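Local coordinates for protein extracellular sialidase/neuraminidase, putative (Aspergillus fumigatus, PDB 2XZI) that hydrolyses terminal sialic acids, preferring the deaminated sugar KDN, as a probably secreted fungal glycosidase, at residues R192-E197 / I232-D237; R282-S285 / A289-I292. All blocks are in the same frame, centred on the assembly; numbering follows the deposited sequence.

Contact 1 (R192-E197 / I232-D237); sequences RLTTGE and IVQTPD
The side-chain amide of Gln234 meets Thr194 at two points, with one hydrogen bond at each end of the amide. The backbone N of Thr194 donates to OE1 of Gln234 at 2.9 Å. This bond is nearly straight (162° at the hydrogen), lies in the carbonyl plane and uses a lone pair. NE2 of Gln234 in turn donates to OG1 of Thr194 at 3.0 Å, with the hydroxyl tilted 23° from the amide plane. The two bonds fix which way round the amide sits. The Gln234 chain is fully extended, with CG anti to the backbone N (chi1 -168°), and this carries the amide across to the turn. NE2 also donates to the carbonyl of Gly238.

One water adds to the polar grip. It donates to OE1 of Gln234 and to the backbone O of Arg192, so OE1 accepts from two donors.

Carbon contacts are slight: CD2 of Leu193 lies 4.1 Å from CB of Gln234. The methyl CG2 of Thr194 packs 3.5 Å from the amide oxygen OE1 of Gln234.

Leu193 to Gly196 form a type I beta turn with a G1 bulge, Gly196 being the bulge residue. Gly196 N bonds to Leu193 O, and Leu193 N to Glu197 O. The turn closes the hairpin of strands 191-192 and 198-202, and Gln234 ties it to strand 230-234 in the neighbouring blade of the sialidase beta-propeller.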
loop_
_atom_site.group_PDB
_atom_site.type_symbol
_atom_site.label_atom_id
_atom_site.label_comp_id
_atom_site.label_asym_id
_atom_site.label_seq_id
_atom_site.Cartn_x
_atom_site.Cartn_y
_atom_site.Cartn_z
ATOM N N ARG A 192 -6.799 4.213 12.004
ATOM C CA ARG A 192 -7.559 4.280 13.255
ATOM C C ARG A 192 -8.008 5.719 13.439
ATOM O O ARG A 192 -7.180 6.646 13.386
ATOM C CB ARG A 192 -6.692 3.809 14.428
ATOM C CG ARG A 192 -7.412 3.660 15.770
ATOM C CD ARG A 192 -7.236 4.905 16.616
ATOM N NE ARG A 192 -7.510 4.669 18.042
ATOM C CZ ARG A 192 -7.788 5.628 18.921
ATOM N NH1 ARG A 192 -7.841 6.907 18.547
ATOM N NH2 ARG A 192 -8.016 5.314 20.188
ATOM N N LEU A 193 -9.306 5.902 13.691
ATOM C CA LEU A 193 -9.909 7.229 13.791
ATOM C C LEU A 193 -9.711 7.833 15.175
ATOM O O LEU A 193 -9.540 7.101 16.154
ATOM C CB LEU A 193 -11.402 7.150 13.478
ATOM C CG LEU A 193 -11.769 6.492 12.145
ATOM C CD1 LEU A 193 -13.283 6.628 11.913
ATOM C CD2 LEU A 193 -11.046 7.158 10.993
ATOM N N THR A 194 -9.775 9.161 15.241
ATOM C CA THR A 194 -9.758 9.859 16.528
ATOM C C THR A 194 -10.836 9.277 17.449
ATOM O O THR A 194 -10.617 9.145 18.637
ATOM C CB THR A 194 -9.960 11.384 16.357
ATOM O OG1 THR A 194 -11.172 11.618 15.625
ATOM C CG2 THR A 194 -8.777 11.999 15.625
ATOM N N THR A 195 -11.983 8.913 16.885
ATOM C CA THR A 195 -13.102 8.357 17.655
ATOM C C THR A 195 -12.976 6.859 18.016
ATOM O O THR A 195 -13.832 6.299 18.723
ATOM C CB THR A 195 -14.410 8.613 16.929
ATOM O OG1 THR A 195 -14.235 8.330 15.532
ATOM C CG2 THR A 195 -14.796 10.082 17.072
ATOM N N GLY A 196 -11.925 6.208 17.521
ATOM C CA GLY A 196 -11.553 4.867 17.971
ATOM C C GLY A 196 -11.765 3.714 17.014
ATOM O O GLY A 196 -11.237 2.618 17.244
ATOM N N GLU A 197 -12.551 3.936 15.964
ATOM C CA GLU A 197 -12.828 2.872 14.982
ATOM C C GLU A 197 -11.662 2.647 14.020
ATOM O O GLU A 197 -10.834 3.534 13.809
ATOM C CB GLU A 197 -14.075 3.180 14.151
ATOM C CG GLU A 197 -15.362 3.451 14.942
ATOM C CD GLU A 197 -15.523 4.907 15.362
ATOM O OE1 GLU A 197 -14.575 5.722 15.203
ATOM O OE2 GLU A 197 -16.635 5.232 15.846
ATOM N N ILE A 232 -7.755 5.710 2.260
ATOM C CA ILE A 232 -8.582 6.373 3.264
ATOM C C ILE A 232 -7.708 7.206 4.195
ATOM O O ILE A 232 -6.588 6.799 4.575
ATOM C CB ILE A 232 -9.426 5.330 4.069
ATOM C CG1 ILE A 232 -10.509 6.004 4.924
ATOM C CG2 ILE A 232 -8.542 4.433 4.954
ATOM C CD1 ILE A 232 -11.764 6.340 4.182
ATOM N N VAL A 233 -8.206 8.388 4.546
ATOM C CA VAL A 233 -7.577 9.205 5.584
ATOM C C VAL A 233 -8.669 9.922 6.363
ATOM O O VAL A 233 -9.769 10.145 5.847
ATOM C CB VAL A 233 -6.515 10.190 5.004
ATOM C CG1 VAL A 233 -7.164 11.498 4.523
ATOM C CG2 VAL A 233 -5.395 10.474 6.016
ATOM N N GLN A 234 -8.345 10.261 7.604
ATOM C CA GLN A 234 -9.182 11.152 8.381
ATOM C C GLN A 234 -8.544 12.523 8.268
ATOM O O GLN A 234 -7.389 12.706 8.628
ATOM C CB GLN A 234 -9.237 10.707 9.834
ATOM C CG GLN A 234 -10.324 11.418 10.616
ATOM C CD GLN A 234 -10.394 10.994 12.067
ATOM O OE1 GLN A 234 -9.469 10.379 12.626
ATOM N NE2 GLN A 234 -11.507 11.344 12.701
ATOM N N THR A 235 -9.300 13.452 7.708
ATOM C CA THR A 235 -8.821 14.807 7.448
ATOM C C THR A 235 -8.811 15.603 8.757
ATOM O O THR A 235 -9.364 15.140 9.757
ATOM C CB THR A 235 -9.616 15.480 6.297
ATOM O OG1 THR A 235 -11.016 15.246 6.464
ATOM C CG2 THR A 235 -9.196 14.861 4.963
ATOM N N PRO A 236 -8.137 16.768 8.776
ATOM C CA PRO A 236 -8.030 17.481 10.046
ATOM C C PRO A 236 -9.379 17.854 10.670
ATOM O O PRO A 236 -9.476 17.894 11.893
ATOM C CB PRO A 236 -7.214 18.727 9.679
ATOM C CG PRO A 236 -6.344 18.252 8.526
ATOM C CD PRO A 236 -7.265 17.363 7.742
ATOM N N ASP A 237 -10.402 18.069 9.843
ATOM C CA ASP A 237 -11.772 18.293 10.338
ATOM C C ASP A 237 -12.436 17.067 11.001
ATOM O O ASP A 237 -13.544 17.181 11.529
ATOM C CB ASP A 237 -12.663 18.899 9.232
ATOM C CG ASP A 237 -12.851 17.963 8.028
ATOM O OD1 ASP A 237 -12.390 16.806 8.085
ATOM O OD2 ASP A 237 -13.447 18.377 7.007
HETATM O O HOH W 1 -7.130 8.845 11.682
#

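Contact 2 (R282-S285 / A289-I292); sequences RYNS and ARTI
Asn284 and Arg290 pair through both backbone and side chain. The backbone N of Arg290 donates to O of Asn284 at 3.2 Å. NH1 of Arg290 reaches OD1 of Asn284 at 2.9 Å, but the bond is bent (136° at the hydrogen). The donor stands above the carbonyl plane of the amide, well off its lone pairs. OD1 sits at the guanidinium edge, near its plane. Asn284 holds CG between its backbone N and carbonyl carbon (chi1 71°), which folds the amide back over the Arg290 chain. There OD1 also lies 3.3 Å from CB of Arg290. ND2 of Asn284 donates to the carbonyl of Pro288, and NH2 of Arg290 forms a salt bridge with Asp3.

The backbone N of Tyr283 donates to O of Arg290 at 3.0 Å. Arg290 thus has two residues opposite it, Tyr283 bonded to its O and Asn284 to its N, which makes a classic beta bulge. It lies in the antiparallel hairpin of strands 279-284 and 290-294, the first two strands of one propeller blade.

The closer packing lies toward Ile292. CB of Tyr283 is 3.9 Å from CG1 of Ile292, and Leu377 of helix 377-381 and Ile349 of strand 349-356 touch both side chains. The Tyr283 ring runs alongside the Arg290 chain and points the same way. Its plane is nearly perpendicular to the guanidinium, 84° away.

The hairpin end is looser. Ser285 is exposed, and its side chain starts out away from the other strand. Contact here comes mainly from Ala289, whose CB lies 3.6 Å from O of Ser285. CA of Ala289 makes a CH...O contact with O of Asn284 at 3.5 Å.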
loop_
_atom_site.group_PDB
_atom_site.type_symbol
_atom_site.label_atom_id
_atom_site.label_comp_id
_atom_site.label_asym_id
_atom_site.label_seq_id
_atom_site.Cartn_x
_atom_site.Cartn_y
_atom_site.Cartn_z
ATOM N N ARG A 282 -2.268 10.696 7.305
ATOM C CA ARG A 282 -2.481 11.755 8.281
ATOM C C ARG A 282 -1.171 11.970 9.029
ATOM O O ARG A 282 -0.657 11.062 9.704
ATOM C CB ARG A 282 -3.580 11.320 9.239
ATOM C CG ARG A 282 -3.887 12.287 10.371
ATOM C CD ARG A 282 -5.028 11.690 11.180
ATOM N NE ARG A 282 -5.373 12.475 12.363
ATOM C CZ ARG A 282 -6.422 13.290 12.456
ATOM N NH1 ARG A 282 -7.257 13.463 11.426
ATOM N NH2 ARG A 282 -6.627 13.943 13.593
ATOM N N TYR A 283 -0.618 13.162 8.909
ATOM C CA TYR A 283 0.671 13.435 9.530
ATOM C C TYR A 283 0.565 13.980 10.962
ATOM O O TYR A 283 1.278 13.510 11.861
ATOM C CB TYR A 283 1.530 14.356 8.649
ATOM C CG TYR A 283 2.958 14.391 9.121
ATOM C CD1 TYR A 283 3.872 13.421 8.702
ATOM C CD2 TYR A 283 3.384 15.358 10.035
ATOM C CE1 TYR A 283 5.188 13.437 9.163
ATOM C CE2 TYR A 283 4.692 15.374 10.508
ATOM C CZ TYR A 283 5.586 14.416 10.057
ATOM O OH TYR A 283 6.881 14.434 10.516
ATOM N N ASN A 284 -0.278 14.991 11.158
ATOM C CA ASN A 284 -0.394 15.681 12.455
ATOM C C ASN A 284 -1.654 16.527 12.484
ATOM O O ASN A 284 -2.176 16.899 11.434
ATOM C CB ASN A 284 0.816 16.581 12.700
ATOM C CG ASN A 284 0.826 17.793 11.800
ATOM O OD1 ASN A 284 1.027 17.684 10.597
ATOM N ND2 ASN A 284 0.618 18.965 12.381
ATOM N N SER A 285 -2.107 16.857 13.698
ATOM C CA SER A 285 -3.392 17.519 13.902
ATOM C C SER A 285 -3.306 18.948 14.468
ATOM O O SER A 285 -4.214 19.760 14.267
ATOM C CB SER A 285 -4.300 16.652 14.792
ATOM O OG SER A 285 -3.623 16.242 15.965
ATOM N N ALA A 289 -1.982 21.567 10.739
ATOM C CA ALA A 289 -2.388 20.197 10.436
ATOM C C ALA A 289 -2.011 19.839 9.003
ATOM O O ALA A 289 -2.126 20.680 8.104
ATOM C CB ALA A 289 -3.871 20.037 10.646
ATOM N N ARG A 290 -1.545 18.606 8.796
ATOM C CA ARG A 290 -1.070 18.182 7.475
ATOM C C ARG A 290 -1.553 16.789 7.091
ATOM O O ARG A 290 -1.518 15.862 7.911
ATOM C CB ARG A 290 0.466 18.211 7.433
ATOM C CG ARG A 290 1.115 19.583 7.780
ATOM C CD ARG A 290 2.631 19.501 7.658
ATOM N NE ARG A 290 3.413 20.496 8.408
ATOM C CZ ARG A 290 3.745 20.392 9.696
ATOM N NH1 ARG A 290 3.323 19.376 10.446
ATOM N NH2 ARG A 290 4.512 21.320 10.244
ATOM N N THR A 291 -1.970 16.652 5.830
ATOM C CA THR A 291 -2.219 15.382 5.183
ATOM C C THR A 291 -1.190 15.284 4.079
ATOM O O THR A 291 -0.914 16.276 3.379
ATOM C CB THR A 291 -3.628 15.319 4.563
ATOM O OG1 THR A 291 -4.619 15.604 5.556
ATOM C CG2 THR A 291 -3.925 13.947 3.994
ATOM N N ILE A 292 -0.601 14.095 3.941
ATOM C CA ILE A 292 0.397 13.786 2.919
ATOM C C ILE A 292 -0.227 12.869 1.854
ATOM O O ILE A 292 -0.999 11.961 2.170
ATOM C CB ILE A 292 1.643 13.064 3.535
ATOM C CG1 ILE A 292 2.073 13.640 4.903
ATOM C CG2 ILE A 292 2.784 13.028 2.510
ATOM C CD1 ILE A 292 2.481 15.137 4.907
#

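How the contacts relate
Contacts 1 and 2 follow one another along the chain, and their centres are 11 Å apart. Arg282 joins them directly. Its NH1 lies 2.9 Å from O of Gln234, a probable hydrogen bond, while its NH2 packs 3.5 Å from CG2 of Thr194. CG2 of Val233 also lies 3.4 Å from the backbone N of Arg282. A turn of one blade, the end of strand 230-234 of the next and strand 279-284 of the one after thus meet at Arg282. Contact 1 bridges two blades, and contact 2 lies within a third. Each contact centre is about 18 Å from the centre of the chain. None of their residues lines either pocket holding deamino-alpha-neuraminic acid.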